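Local coordinates for protein glycerol kinase, putative (Plasmodium falciparum, PDB 2W40) that probably phosphorylates glycerol to sn-glycerol 3-phosphate with ATP, as a member of the FGGY family of carbohydrate kinases, at residues C[107-112]-C[143-148]; C[125-130]-C[282-287]; C[133-138]-C[358-363]; C[318-323]-C[350-355]. All blocks are in the same frame, centred on the assembly; numbering follows the deposited sequence. Where two conformers were deposited one is given.

In the fold
Interactions 1 and 4 each stay within one half of the kinase, the N-terminal and C-terminal FGGY domains respectively, whereas interactions 2 and 3 join the two halves. Interactions 3 and 4 are buried; 1 and 2 are only partly so, and there arginine or lysine chains lie on aromatic rings. Interaction 2 alone has hydrogen bonds between its segments, some through water; 3 and 4 rest on aromatic and apolar surfaces. Residues 350-355 and 358-363 belong to the same loop between strands 347-349 and 366-371, joined by a probable hydrogen bond from Arg361 N to Leu355 O. Interaction 3 also touches interaction 1, where Glu111 packs against Ser362 and Thr136.

Interaction 1 of 4, residues C[107-112]-C[143-148]; sequences DTRVEE and ILWLIQ
One face of the Trp145 indole carries the side chain of Arg109, while Leu146 CD2 lies in the plane at the ring edge. Arg109 CD sits 3.6 Å from the centroid of the five-membered ring, a CH-pi contact, and CZ stands 4.5 Å from that of the six-membered ring in a cation-pi pair. The guanidinium does not lie flat: its plane is 79° from the indole, with the NH1 edge turned down onto the benzo ring, where Arg109 NH1 comes 3.2 Å from Trp145 CH2. The guanidinium's other edge is held by Asp107. NE and NH2 grip the carboxylate side-on, Arg109 NH2 to Asp107 OD1 at 2.8 Å, while Arg109 N reaches OD2 from the opposite face to NE and closes an Asx turn. Glu46 takes NH2 in a second salt bridge and Tyr100 OH meets NH1, so the rotation of the group is fixed. A bend at chi3 (59°) carries the chain from the ring back to Asp107. Beside it, Val110 CG1 meets Trp145 CB at 3.9 Å. The contact joins helix 140-149 to the type I turn Thr108-Glu111, whose Val110 is the N-cap of helix 111-118 in the N-terminal FGGY domain.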
# COMPACT_ATOMS: atom_id res chain seq x y z
N ASP C 107 10.18 -18.69 -0.29
CA ASP C 107 8.90 -19.40 -0.26
C ASP C 107 8.52 -19.61 1.21
O ASP C 107 9.33 -19.97 2.02
CB ASP C 107 9.05 -20.77 -0.97
CG ASP C 107 7.74 -21.53 -1.14
OD1 ASP C 107 7.16 -21.51 -2.26
OD2 ASP C 107 7.35 -22.11 -0.11
N THR C 108 7.23 -19.46 1.47
CA THR C 108 6.73 -19.67 2.83
C THR C 108 5.53 -20.61 2.95
O THR C 108 4.79 -20.57 3.96
CB THR C 108 6.32 -18.30 3.46
OG1 THR C 108 5.38 -17.61 2.62
CG2 THR C 108 7.54 -17.43 3.72
N ARG C 109 5.33 -21.48 1.95
CA ARG C 109 4.19 -22.38 1.93
C ARG C 109 4.24 -23.34 3.10
O ARG C 109 3.20 -23.99 3.42
CB ARG C 109 4.13 -23.19 0.60
CG ARG C 109 4.94 -24.42 0.52
CD ARG C 109 5.10 -24.97 -0.89
NE ARG C 109 5.71 -24.11 -1.86
CZ ARG C 109 5.69 -24.35 -3.14
NH1 ARG C 109 5.07 -25.44 -3.65
NH2 ARG C 109 6.25 -23.51 -3.96
N VAL C 110 5.46 -23.54 3.67
CA VAL C 110 5.58 -24.51 4.74
C VAL C 110 5.26 -23.97 6.13
O VAL C 110 5.55 -24.67 7.15
CB VAL C 110 7.00 -25.17 4.70
CG1 VAL C 110 7.29 -25.84 3.29
CG2 VAL C 110 8.08 -24.11 5.04
N GLU C 111 4.72 -22.75 6.18
CA GLU C 111 4.35 -22.12 7.49
C GLU C 111 3.59 -23.11 8.36
O GLU C 111 3.90 -23.30 9.51
CB GLU C 111 3.54 -20.85 7.22
CG GLU C 111 2.98 -20.10 8.46
CD GLU C 111 2.06 -18.88 8.10
OE1 GLU C 111 1.89 -18.47 6.90
OE2 GLU C 111 1.49 -18.29 9.04
N GLU C 112 2.54 -23.71 7.80
CA GLU C 112 1.69 -24.64 8.57
C GLU C 112 2.46 -25.86 9.16
O GLU C 112 2.34 -26.18 10.37
CB GLU C 112 0.43 -25.08 7.76
CG GLU C 112 -0.36 -26.19 8.45
CD GLU C 112 -1.66 -26.60 7.75
OE1 GLU C 112 -1.83 -26.36 6.52
OE2 GLU C 112 -2.49 -27.22 8.43
N ILE C 143 11.83 -29.61 1.42
CA ILE C 143 12.06 -30.94 0.96
C ILE C 143 10.87 -31.79 1.49
O ILE C 143 10.33 -32.64 0.79
CB ILE C 143 13.37 -31.46 1.53
CG1 ILE C 143 14.62 -30.71 0.88
CG2 ILE C 143 13.51 -32.99 1.33
CD1 ILE C 143 16.00 -30.82 1.72
N LEU C 144 10.58 -31.63 2.80
CA LEU C 144 9.46 -32.33 3.41
C LEU C 144 8.15 -32.09 2.67
O LEU C 144 7.38 -33.04 2.36
CB LEU C 144 9.33 -31.98 4.86
CG LEU C 144 8.16 -32.68 5.65
CD1 LEU C 144 8.26 -34.20 5.62
CD2 LEU C 144 8.14 -32.12 7.10
N TRP C 145 7.86 -30.88 2.35
CA TRP C 145 6.68 -30.57 1.61
C TRP C 145 6.63 -31.33 0.28
O TRP C 145 5.59 -31.90 -0.10
CB TRP C 145 6.60 -29.08 1.32
CG TRP C 145 5.30 -28.65 0.70
CD1 TRP C 145 4.17 -28.22 1.36
CD2 TRP C 145 4.98 -28.61 -0.69
NE1 TRP C 145 3.21 -27.90 0.44
CE2 TRP C 145 3.65 -28.17 -0.80
CE3 TRP C 145 5.68 -28.95 -1.85
CZ2 TRP C 145 3.04 -27.98 -2.03
CZ3 TRP C 145 5.05 -28.77 -3.07
CH2 TRP C 145 3.73 -28.34 -3.13
N LEU C 146 7.74 -31.34 -0.45
CA LEU C 146 7.85 -32.06 -1.75
C LEU C 146 7.54 -33.56 -1.58
O LEU C 146 6.79 -34.14 -2.35
CB LEU C 146 9.20 -31.81 -2.42
CG LEU C 146 9.31 -30.40 -2.99
CD1 LEU C 146 10.82 -30.13 -3.28
CD2 LEU C 146 8.41 -30.28 -4.22
N ILE C 147 8.10 -34.18 -0.58
CA ILE C 147 7.92 -35.59 -0.26
C ILE C 147 6.46 -35.86 0.10
O ILE C 147 5.87 -36.80 -0.42
CB ILE C 147 8.81 -35.98 0.95
CG1 ILE C 147 10.30 -36.06 0.56
CG2 ILE C 147 8.50 -37.34 1.58
CD1 ILE C 147 11.22 -36.17 1.81
N GLN C 148 5.85 -34.98 0.90
CA GLN C 148 4.47 -35.14 1.31
C GLN C 148 3.48 -34.91 0.20
O GLN C 148 2.35 -35.43 0.28
CB GLN C 148 4.13 -34.21 2.47
CG GLN C 148 4.76 -34.54 3.76
CD GLN C 148 4.18 -33.74 4.88
OE1 GLN C 148 3.46 -32.73 4.67
NE2 GLN C 148 4.47 -34.19 6.10

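Interaction 2 of 4, residues C[125-130]-C[282-287]; sequences DIQKKT and VVYSTC. With EDO (1,2-ethanediol), chain B.
Tyr284 reaches from its loop to the side of helix 123-130, and its contacts change from base to tip. CB comes 3.7 Å from Lys128 NZ and also faces Gln127 NE2. Further out, the aliphatic part of Lys128 lies over the ring: CD is 3.7 Å from the centroid and 13° off the normal, a CH-pi contact. A bend at chi2 (-44°) of Lys128 folds its chain across the ring, with NZ beyond the rim, near CG and CD2 of Tyr284. Val282 CG1 covers the opposite face nearer the rim, so the aromatic ring is sandwiched between two aliphatic groups. Tyr284 CE1 passes Gln127 O at 3.2 Å. At the tip, Tyr284 OH is hydrogen-bonded to Asn196 ND2. Lys128 O, 2.8 Å from Tyr284 OH, is at most a weak second partner.

Gln127 supplies the second polar link. Extended beyond CG, it slides past Tyr284 in the opposite direction and sends NE2 to Ser285 O at 3.0 Å. This bond is nearly straight (173°), lies in the plane of both the amide and the carbonyl, and uses a lone pair of the oxygen. One water joins NE2 to Ser285 N, and another bridges OE1 to Ser285 O, so both ends of the amide are engaged and its flip is settled. Ser285 OG, which closes an ST turn to Cys287 N, also bonds to Asp402. Helix 123-130 of the N-terminal domain thus packs on the loop between strands 272-279 and 290-295 of the C-terminal domain, with helix 377-403 behind that loop.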
# COMPACT_ATOMS: atom_id res chain seq x y z
N ASP C 125 17.30 -28.11 21.07
CA ASP C 125 17.97 -29.24 20.57
C ASP C 125 18.20 -29.12 19.07
O ASP C 125 19.26 -29.49 18.58
CB ASP C 125 17.16 -30.52 20.78
CG ASP C 125 17.27 -31.07 22.21
OD1 ASP C 125 18.09 -30.58 23.03
OD2 ASP C 125 16.51 -32.02 22.48
N ILE C 126 17.21 -28.64 18.36
CA ILE C 126 17.37 -28.41 16.89
C ILE C 126 18.52 -27.36 16.63
O ILE C 126 19.33 -27.52 15.76
CB ILE C 126 16.02 -28.02 16.24
CG1 ILE C 126 14.94 -29.11 16.59
CG2 ILE C 126 16.23 -27.64 14.78
CD1 ILE C 126 15.17 -30.38 16.02
N GLN C 127 18.52 -26.33 17.46
CA GLN C 127 19.48 -25.24 17.34
C GLN C 127 20.85 -25.72 17.64
O GLN C 127 21.81 -25.41 16.91
CB GLN C 127 19.04 -24.07 18.17
CG GLN C 127 20.02 -22.85 18.00
CD GLN C 127 19.92 -21.82 19.13
OE1 GLN C 127 19.47 -22.09 20.28
NE2 GLN C 127 20.40 -20.62 18.80
N LYS C 128 21.02 -26.53 18.69
CA LYS C 128 22.35 -27.07 19.05
C LYS C 128 22.87 -27.94 17.90
O LYS C 128 24.00 -27.91 17.53
CB LYS C 128 22.33 -27.85 20.34
CG LYS C 128 22.14 -27.04 21.66
CD LYS C 128 23.03 -25.72 21.72
CE LYS C 128 22.88 -24.98 23.08
NZ LYS C 128 22.96 -23.46 23.00
N LYS C 129 21.98 -28.71 17.30
CA LYS C 129 22.42 -29.60 16.24
C LYS C 129 22.84 -28.85 14.97
O LYS C 129 23.82 -29.20 14.37
CB LYS C 129 21.34 -30.62 16.01
CG LYS C 129 21.60 -31.61 14.86
CD LYS C 129 22.84 -32.48 14.99
CE LYS C 129 22.86 -33.58 16.19
NZ LYS C 129 21.70 -34.54 16.03
N THR C 130 21.97 -27.92 14.54
CA THR C 130 22.01 -27.34 13.19
C THR C 130 22.42 -25.90 13.13
O THR C 130 22.69 -25.39 12.07
CB THR C 130 20.65 -27.51 12.41
OG1 THR C 130 19.70 -26.63 13.05
CG2 THR C 130 20.21 -28.98 12.30
N VAL C 282 31.80 -21.75 17.95
CA VAL C 282 30.39 -21.81 17.61
C VAL C 282 29.66 -20.99 18.66
O VAL C 282 29.69 -21.30 19.90
CB VAL C 282 29.90 -23.23 17.66
CG1 VAL C 282 28.37 -23.33 17.38
CG2 VAL C 282 30.75 -24.10 16.70
N VAL C 283 28.98 -19.97 18.22
CA VAL C 283 28.18 -19.15 19.08
C VAL C 283 26.72 -19.36 18.77
O VAL C 283 26.33 -19.20 17.67
CB VAL C 283 28.55 -17.66 18.96
CG1 VAL C 283 27.69 -16.81 19.85
CG2 VAL C 283 30.06 -17.45 19.23
N TYR C 284 25.93 -19.72 19.79
CA TYR C 284 24.52 -19.95 19.62
C TYR C 284 23.80 -18.71 20.16
O TYR C 284 23.95 -18.33 21.33
CB TYR C 284 24.05 -21.16 20.36
CG TYR C 284 24.54 -22.49 19.84
CD1 TYR C 284 24.02 -23.04 18.66
CD2 TYR C 284 25.54 -23.19 20.53
CE1 TYR C 284 24.50 -24.26 18.19
CE2 TYR C 284 25.97 -24.43 20.08
CZ TYR C 284 25.47 -24.98 18.89
OH TYR C 284 25.97 -26.25 18.52
N SER C 285 22.91 -18.16 19.33
CA SER C 285 22.19 -16.94 19.64
C SER C 285 21.10 -17.24 20.67
O SER C 285 20.53 -18.30 20.68
CB SER C 285 21.55 -16.36 18.37
OG SER C 285 20.92 -15.14 18.58
N THR C 286 20.86 -16.27 21.51
CA THR C 286 19.60 -16.21 22.28
C THR C 286 18.65 -15.07 21.84
O THR C 286 17.59 -14.81 22.53
CB THR C 286 19.86 -16.06 23.78
OG1 THR C 286 20.48 -14.81 24.04
CG2 THR C 286 20.73 -17.22 24.32
N CYS C 287 18.96 -14.45 20.70
CA CYS C 287 18.40 -13.20 20.22
C CYS C 287 18.02 -13.34 18.76
O CYS C 287 17.87 -12.34 18.13
CB CYS C 287 19.48 -11.96 20.37
SG CYS C 287 19.75 -11.68 22.06
C1 EDO B . 17.28 -33.58 16.42
O1 EDO B . 16.92 -34.11 17.70
C2 EDO B . 18.43 -32.69 16.79
O2 EDO B . 19.52 -33.48 17.32
O HOH W 1 22.07 -19.30 16.80
O HOH W 2 19.39 -20.46 22.41

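Interaction 3 of 4, residues C[133-138]-C[358-363]; sequences YFNTYF and PRWRSD. With EDO (1,2-ethanediol), chain D.
Trp360 brings its indole up to Asn135 and Tyr137, where an Asx turn of the N-terminal FGGY domain, extended to an Asx motif by Phe138 N, meets a loop of the C-terminal domain between strands 347-349 and 366-371. The direct contacts are apolar. Tyr137 CD2 lies at the edge of the six-membered ring, 3.7 Å from Trp360 CH2 and close to the indole plane, while Asn135 CB approaches Trp360 CE3 at 4.2 Å. A separate patch pairs methyl with methylene, Thr136 CG2 meeting Ser362 CB at 3.9 Å.

Polar bonds shape each side on its own. Asn135 OD1 accepts from Tyr137 N and Phe138 N, both at 2.9 Å; the first donor stands well above the carbonyl plane and the second is tilted 18° from it. This double grip ties the turn that presents Tyr137. Across the contact, Arg361 holds Asp363 side-on with NE and NH2, and Trp360 NE1 is bonded to Gly288 O, which anchors the indole at its far side.

Bound glycerol lies next to the contact. The chi1 of Tyr137 (174°) sets CG opposite the backbone N, and the ring carries its OH to a hydrogen bond with the glycerol. A molecule of 1,2-ethanediol, probably from the crystallisation liquor, sits over one face of the Tyr133 ring and accepts from Tyr133 N at its O2, 3.0 Å away.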
# COMPACT_ATOMS: atom_id res chain seq x y z
N TYR C 133 16.66 -22.68 14.71
CA TYR C 133 15.32 -23.29 14.99
C TYR C 133 14.64 -23.64 13.66
O TYR C 133 15.11 -23.23 12.60
CB TYR C 133 14.48 -22.31 15.74
CG TYR C 133 14.98 -21.82 17.08
CD1 TYR C 133 15.58 -22.65 17.94
CD2 TYR C 133 14.89 -20.52 17.42
CE1 TYR C 133 15.92 -22.27 19.22
CE2 TYR C 133 15.37 -20.08 18.65
CZ TYR C 133 15.87 -21.01 19.56
OH TYR C 133 16.33 -20.60 20.84
N PHE C 134 13.60 -24.48 13.69
CA PHE C 134 12.76 -24.69 12.51
C PHE C 134 12.29 -23.33 12.03
O PHE C 134 11.87 -22.46 12.81
CB PHE C 134 11.50 -25.53 12.88
CG PHE C 134 11.76 -26.99 13.24
CD1 PHE C 134 12.91 -27.69 12.83
CD2 PHE C 134 10.85 -27.70 14.00
CE1 PHE C 134 13.14 -29.06 13.17
CE2 PHE C 134 11.13 -29.06 14.33
CZ PHE C 134 12.18 -29.73 13.86
N ASN C 135 12.25 -23.21 10.70
CA ASN C 135 11.77 -22.02 10.04
C ASN C 135 11.31 -22.34 8.62
O ASN C 135 11.47 -23.46 8.18
CB ASN C 135 12.84 -20.91 10.12
CG ASN C 135 14.12 -21.31 9.43
OD1 ASN C 135 14.07 -21.90 8.28
ND2 ASN C 135 15.28 -20.95 10.05
N THR C 136 10.75 -21.35 7.95
CA THR C 136 10.27 -21.52 6.59
C THR C 136 11.34 -21.31 5.54
O THR C 136 11.06 -21.45 4.32
CB THR C 136 9.09 -20.59 6.24
OG1 THR C 136 9.58 -19.27 6.36
CG2 THR C 136 7.90 -20.77 7.24
N TYR C 137 12.53 -20.96 6.02
CA TYR C 137 13.64 -20.32 5.24
C TYR C 137 14.62 -21.41 4.71
O TYR C 137 14.98 -21.41 3.50
CB TYR C 137 14.32 -19.36 6.22
CG TYR C 137 15.58 -18.65 5.74
CD1 TYR C 137 15.77 -18.30 4.39
CD2 TYR C 137 16.47 -18.24 6.66
CE1 TYR C 137 16.97 -17.57 4.01
CE2 TYR C 137 17.63 -17.59 6.28
CZ TYR C 137 17.85 -17.21 4.98
OH TYR C 137 19.02 -16.53 4.67
N PHE C 138 15.10 -22.28 5.63
CA PHE C 138 16.02 -23.40 5.30
C PHE C 138 15.42 -24.44 4.39
O PHE C 138 14.26 -24.43 4.18
CB PHE C 138 16.67 -23.92 6.53
CG PHE C 138 17.82 -23.06 7.05
CD1 PHE C 138 17.93 -21.71 6.75
CD2 PHE C 138 18.84 -23.68 7.77
CE1 PHE C 138 19.05 -20.97 7.22
CE2 PHE C 138 19.93 -22.94 8.26
CZ PHE C 138 19.99 -21.57 8.02
N PRO C 358 15.24 -10.61 13.58
CA PRO C 358 15.38 -11.59 14.72
C PRO C 358 14.06 -12.14 15.26
O PRO C 358 14.08 -12.99 16.17
CB PRO C 358 16.04 -10.77 15.81
CG PRO C 358 15.55 -9.39 15.65
CD PRO C 358 15.25 -9.23 14.15
N ARG C 359 12.93 -11.64 14.73
CA ARG C 359 11.60 -12.01 15.29
C ARG C 359 11.04 -13.35 14.82
O ARG C 359 10.25 -13.99 15.52
CB ARG C 359 10.58 -10.90 15.05
CG ARG C 359 11.04 -9.51 15.55
CD ARG C 359 9.91 -8.54 15.48
NE ARG C 359 10.28 -7.15 15.83
CZ ARG C 359 9.59 -6.31 16.56
NH1 ARG C 359 8.50 -6.74 17.19
NH2 ARG C 359 9.98 -5.06 16.67
N TRP C 360 11.39 -13.72 13.58
CA TRP C 360 11.01 -15.02 13.03
C TRP C 360 9.47 -15.23 13.17
O TRP C 360 8.99 -16.15 13.85
CB TRP C 360 11.79 -16.16 13.67
CG TRP C 360 13.25 -16.04 13.25
CD1 TRP C 360 14.33 -15.58 14.05
CD2 TRP C 360 13.82 -16.31 11.95
NE1 TRP C 360 15.47 -15.59 13.33
CE2 TRP C 360 15.20 -15.94 12.02
CE3 TRP C 360 13.31 -16.75 10.72
CZ2 TRP C 360 16.05 -16.08 10.95
CZ3 TRP C 360 14.15 -16.87 9.66
CH2 TRP C 360 15.51 -16.54 9.78
N ARG C 361 8.73 -14.39 12.45
CA ARG C 361 7.27 -14.47 12.45
C ARG C 361 6.81 -14.73 11.04
O ARG C 361 6.64 -13.82 10.24
CB ARG C 361 6.75 -13.15 13.02
CG ARG C 361 6.95 -13.04 14.47
CD ARG C 361 6.06 -14.02 15.32
NE ARG C 361 4.63 -13.74 15.14
CZ ARG C 361 3.90 -12.94 15.94
NH1 ARG C 361 4.42 -12.31 16.99
NH2 ARG C 361 2.64 -12.73 15.62
N SER C 362 6.54 -15.99 10.74
CA SER C 362 6.13 -16.36 9.38
C SER C 362 4.66 -15.95 9.11
O SER C 362 4.24 -16.04 7.99
CB SER C 362 6.16 -17.95 9.24
OG SER C 362 5.36 -18.59 10.24
N ASP C 363 3.91 -15.64 10.18
CA ASP C 363 2.52 -15.11 10.11
C ASP C 363 2.44 -13.62 9.74
O ASP C 363 1.38 -13.13 9.37
CB ASP C 363 1.77 -15.37 11.41
CG ASP C 363 2.43 -14.80 12.62
OD1 ASP C 363 3.68 -14.70 12.75
OD2 ASP C 363 1.64 -14.56 13.58
C1 EDO D . 18.18 -19.17 16.21
O1 EDO D . 18.48 -18.09 17.13
C2 EDO D . 17.23 -18.73 15.12
O2 EDO D . 16.95 -19.77 14.29

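Interaction 4 of 4, residues C[318-323]-C[350-355]; sequences VSWLLK and PAFSGL
Trp320 lays one face of its indole against the outer end of the Phe352 ring, with CE1 centred over the indole and 3.5 Å from Trp320 CE2. Phe352 CZ, the next carbon of the phenyl ring, falls 3.6 Å from Trp320 CE3, so these two atoms rest along the bond shared by the five- and six-membered rings and out over the benzo part. The side chains run at about a right angle to each other. Their planes meet at 41°, with the phenyl centroid 4.4 Å from that of the five-membered ring, an oblique aromatic pair. The backbones stay well separated, and the rings bridge the distance between them. Trp320, with CG anti to the backbone N (chi1 -176°), projects from helix 315-323. Phe352 comes from the type I turn Ala351-Gly354, closed by Gly354 N to Ala351 O at 3.0 Å.

The same residues face the second subunit. Trp320 NE1 hydrogen-bonds to Thr375 O of that subunit, and Phe352 meets the ring of its Phe373. Gly315, at the start of the helix, binds ADP in another structure of this protein, and the side chain of Trp320 lies about 9 Å from Gly315. The two segments meet through carbon surfaces alone, with no polar bond between them, so the attraction should be largely dispersive; the indole's polar N-H is satisfied across the dimer interface, so the pair combines packing within the C-terminal domain with subunit contact.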
# COMPACT_ATOMS: atom_id res chain seq x y z
N VAL C 318 11.80 -3.92 -3.66
CA VAL C 318 11.91 -2.95 -4.68
C VAL C 318 11.36 -3.52 -5.98
O VAL C 318 10.67 -2.83 -6.78
CB VAL C 318 13.41 -2.40 -4.80
CG1 VAL C 318 13.54 -1.53 -6.13
CG2 VAL C 318 13.79 -1.69 -3.50
N SER C 319 11.63 -4.81 -6.20
CA SER C 319 11.10 -5.52 -7.37
C SER C 319 9.56 -5.58 -7.40
O SER C 319 8.95 -5.51 -8.43
CB SER C 319 11.73 -6.89 -7.52
OG SER C 319 13.15 -6.69 -7.74
N TRP C 320 9.01 -5.80 -6.19
CA TRP C 320 7.58 -5.80 -6.02
C TRP C 320 6.95 -4.41 -6.36
O TRP C 320 5.94 -4.30 -7.07
CB TRP C 320 7.17 -6.29 -4.67
CG TRP C 320 5.71 -6.41 -4.43
CD1 TRP C 320 4.93 -7.52 -4.60
CD2 TRP C 320 4.86 -5.39 -3.93
NE1 TRP C 320 3.63 -7.24 -4.27
CE2 TRP C 320 3.57 -5.95 -3.82
CE3 TRP C 320 5.07 -4.07 -3.51
CZ2 TRP C 320 2.51 -5.22 -3.36
CZ3 TRP C 320 3.95 -3.33 -3.08
CH2 TRP C 320 2.73 -3.93 -2.96
N LEU C 321 7.60 -3.38 -5.88
CA LEU C 321 7.20 -1.99 -6.16
C LEU C 321 7.22 -1.73 -7.64
O LEU C 321 6.33 -1.09 -8.16
CB LEU C 321 8.11 -1.02 -5.43
CG LEU C 321 8.01 -1.00 -3.89
CD1 LEU C 321 9.17 -0.14 -3.35
CD2 LEU C 321 6.67 -0.43 -3.42
N LEU C 322 8.27 -2.16 -8.32
CA LEU C 322 8.41 -1.94 -9.75
C LEU C 322 7.27 -2.69 -10.46
O LEU C 322 6.62 -2.20 -11.39
CB LEU C 322 9.74 -2.55 -10.19
CG LEU C 322 10.09 -2.40 -11.65
CD1 LEU C 322 10.14 -0.91 -12.05
CD2 LEU C 322 11.44 -3.12 -11.95
N LYS C 323 7.04 -3.95 -10.12
CA LYS C 323 6.04 -4.71 -10.83
C LYS C 323 4.65 -4.09 -10.70
O LYS C 323 3.83 -4.19 -11.64
CB LYS C 323 6.02 -6.09 -10.24
CG LYS C 323 4.99 -7.03 -10.80
CD LYS C 323 5.03 -8.46 -10.10
CE LYS C 323 3.70 -9.43 -10.40
NZ LYS C 323 3.73 -10.10 -11.82
N PRO C 350 8.00 -4.39 5.67
CA PRO C 350 8.20 -5.14 4.41
C PRO C 350 8.35 -6.65 4.79
O PRO C 350 9.48 -7.13 5.23
CB PRO C 350 9.55 -4.57 3.85
CG PRO C 350 9.95 -3.44 4.79
CD PRO C 350 9.26 -3.82 6.12
N ALA C 351 7.22 -7.31 4.81
CA ALA C 351 7.08 -8.70 5.42
C ALA C 351 6.34 -9.57 4.41
O ALA C 351 5.53 -10.39 4.77
CB ALA C 351 6.43 -8.73 6.80
N PHE C 352 6.68 -9.41 3.14
CA PHE C 352 5.95 -10.13 2.09
C PHE C 352 6.06 -11.65 2.28
O PHE C 352 5.11 -12.40 1.97
CB PHE C 352 6.41 -9.79 0.71
CG PHE C 352 6.15 -8.41 0.28
CD1 PHE C 352 4.92 -8.03 -0.18
CD2 PHE C 352 7.17 -7.41 0.36
CE1 PHE C 352 4.67 -6.76 -0.58
CE2 PHE C 352 6.92 -6.18 -0.02
CZ PHE C 352 5.66 -5.84 -0.46
N SER C 353 7.22 -12.10 2.76
CA SER C 353 7.42 -13.55 3.11
C SER C 353 7.61 -13.75 4.60
O SER C 353 8.35 -14.60 5.04
CB SER C 353 8.45 -14.15 2.22
OG SER C 353 9.64 -13.63 2.49
N GLY C 354 6.90 -12.97 5.43
CA GLY C 354 7.09 -13.04 6.87
C GLY C 354 8.25 -12.15 7.29
O GLY C 354 8.89 -11.45 6.49
N LEU C 355 8.47 -12.11 8.57
CA LEU C 355 9.67 -11.53 9.17
C LEU C 355 10.69 -12.63 9.49
O LEU C 355 10.35 -13.65 10.10
CB LEU C 355 9.38 -10.77 10.46
CG LEU C 355 8.61 -9.48 10.23
CD1 LEU C 355 8.12 -8.90 11.53
CD2 LEU C 355 9.36 -8.45 9.28